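Local atomic coordinates of uncharacterized tRNA/rRNA methyltransferase HI_0380 (Haemophilus influenzae, PDB entry 3ILK), a protein that is probably an RNA methyltransferase of the TrmH family, transferring a methyl group from S-adenosyl-L-methionine to tRNA or rRNA. Residues I79-R84 against I111-E116. Numbering follows the deposited sequence.
Sequences IGTSAR and IVFGRE. With EDO (1,2-ethanediol), chain C.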
# COMPACT_ATOMS: atom_id res chain seq x y z
N ILE A 79 0.47 7.24 -24.85
CA ILE A 79 0.04 6.01 -24.24
C ILE A 79 -1.45 6.05 -24.37
O ILE A 79 -2.07 7.05 -23.89
CB ILE A 79 0.34 5.94 -22.74
CG1 ILE A 79 1.87 6.05 -22.45
CG2 ILE A 79 -0.10 4.58 -22.15
CD1 ILE A 79 2.63 5.17 -23.31
N GLY A 80 -2.03 5.03 -24.99
CA GLY A 80 -3.56 4.94 -25.00
C GLY A 80 -4.06 3.79 -24.14
O GLY A 80 -3.46 2.71 -24.10
N THR A 81 -5.15 3.98 -23.41
CA THR A 81 -5.65 2.88 -22.61
C THR A 81 -6.36 1.95 -23.60
O THR A 81 -6.87 2.39 -24.66
CB THR A 81 -6.71 3.31 -21.55
OG1 THR A 81 -7.74 3.99 -22.23
CG2 THR A 81 -6.12 4.25 -20.48
N SER A 82 -6.35 0.67 -23.28
CA SER A 82 -7.07 -0.31 -24.06
C SER A 82 -7.36 -1.61 -23.34
O SER A 82 -6.64 -2.00 -22.40
CB SER A 82 -6.37 -0.59 -25.38
OG SER A 82 -5.32 -1.50 -25.25
N ALA A 83 -8.40 -2.28 -23.81
CA ALA A 83 -8.64 -3.67 -23.50
C ALA A 83 -7.43 -4.51 -23.88
O ALA A 83 -6.51 -4.10 -24.64
CB ALA A 83 -9.90 -4.20 -24.22
N ARG A 84 -7.43 -5.72 -23.35
CA ARG A 84 -6.36 -6.65 -23.61
C ARG A 84 -6.58 -7.30 -24.97
O ARG A 84 -6.87 -8.47 -25.06
CB ARG A 84 -6.24 -7.66 -22.44
CG ARG A 84 -4.78 -8.11 -22.27
CD ARG A 84 -4.44 -8.83 -20.95
NE ARG A 84 -3.02 -8.55 -20.68
CZ ARG A 84 -2.02 -8.86 -21.50
NH1 ARG A 84 -2.26 -9.51 -22.64
NH2 ARG A 84 -0.76 -8.54 -21.20
N ILE A 111 -1.31 10.68 -22.01
CA ILE A 111 -2.02 9.45 -21.76
C ILE A 111 -3.47 9.64 -22.17
O ILE A 111 -4.14 10.50 -21.63
CB ILE A 111 -1.86 9.03 -20.30
CG1 ILE A 111 -0.34 9.08 -19.91
CG2 ILE A 111 -2.44 7.66 -20.10
CD1 ILE A 111 -0.11 8.88 -18.42
N VAL A 112 -3.95 8.78 -23.09
CA VAL A 112 -5.21 8.97 -23.76
C VAL A 112 -6.13 7.90 -23.25
O VAL A 112 -5.81 6.71 -23.31
CB VAL A 112 -5.09 8.90 -25.34
CG1 VAL A 112 -6.43 9.32 -26.02
CG2 VAL A 112 -3.90 9.84 -25.83
N PHE A 113 -7.26 8.36 -22.74
CA PHE A 113 -8.35 7.55 -22.22
C PHE A 113 -9.43 7.51 -23.27
O PHE A 113 -10.06 8.55 -23.59
CB PHE A 113 -8.83 8.13 -20.88
CG PHE A 113 -7.80 8.02 -19.78
CD1 PHE A 113 -6.74 8.94 -19.68
CD2 PHE A 113 -7.87 6.99 -18.84
CE1 PHE A 113 -5.78 8.83 -18.67
CE2 PHE A 113 -6.91 6.86 -17.85
CZ PHE A 113 -5.86 7.78 -17.77
N GLY A 114 -9.67 6.30 -23.81
CA GLY A 114 -10.59 6.16 -24.92
C GLY A 114 -11.95 6.11 -24.31
O GLY A 114 -12.09 6.06 -23.09
N ARG A 115 -12.96 6.15 -25.17
CA ARG A 115 -14.34 6.04 -24.77
C ARG A 115 -14.66 4.74 -24.02
O ARG A 115 -14.27 3.64 -24.43
CB ARG A 115 -15.20 6.10 -26.03
CG ARG A 115 -14.92 7.32 -26.90
CD ARG A 115 -15.06 7.02 -28.43
NE ARG A 115 -13.73 6.73 -28.97
CZ ARG A 115 -13.13 7.39 -29.96
NH1 ARG A 115 -11.92 7.04 -30.33
NH2 ARG A 115 -13.72 8.40 -30.58
N GLU A 116 -15.43 4.88 -22.93
CA GLU A 116 -15.95 3.76 -22.15
C GLU A 116 -16.67 2.76 -23.10
O GLU A 116 -17.44 3.15 -23.95
CB GLU A 116 -16.91 4.32 -21.09
CG GLU A 116 -16.86 3.65 -19.71
CD GLU A 116 -17.53 4.48 -18.61
OE1 GLU A 116 -17.04 5.61 -18.30
OE2 GLU A 116 -18.56 3.99 -18.05
C1 EDO C . -10.94 4.96 -20.48
O1 EDO C . -10.06 3.99 -19.89
C2 EDO C . -12.42 4.61 -20.21
O2 EDO C . -12.52 3.57 -19.22
O HOH W 1 -9.63 3.00 -23.84
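Ile111 pairs with Ile79 in a parallel beta bridge, its CG2 4.2 Å from Ile79 CB, between neighbouring strands at the centre of the SPOUT methyltransferase sheet, where the strands open into the probable cofactor pocket. Both branched isoleucines suit this buried sheet face; Ile111 also meets Leu156 of helix 145-169, while Ile79 meets Tyr130 and Leu132 of the next strand. At Val112 the backbone does the joining: its N gives a hydrogen bond of 2.7 Å to Ile79 O, and its O takes one of 2.8 Å from Thr81 N, the ladder pattern of parallel strands. Gly80 CA adds a CA-H...O contact of 3.3 Å to Val112 O. Phe113 turns its ring towards Val149 and Val152 of the helix, yet Thr81 CG2 reaches its CD2 obliquely at 3.6 Å. Threonine fits here because its chi1 of 55° puts OG1 near a water and a diol while CG2, anti to the carbonyl carbon, lies against the ring. Beyond the strand, Gly114 and Thr81 both probably line the S-adenosyl-L-methionine pocket, as in related enzymes. The water, 2.7 Å from Thr81 OG1, weakly accepts from Gly114 N, while O1 of a 1,2-ethanediol, probably from the crystallisation liquor, makes a weak hydrogen bond of 3.3 Å with Thr81 OG1.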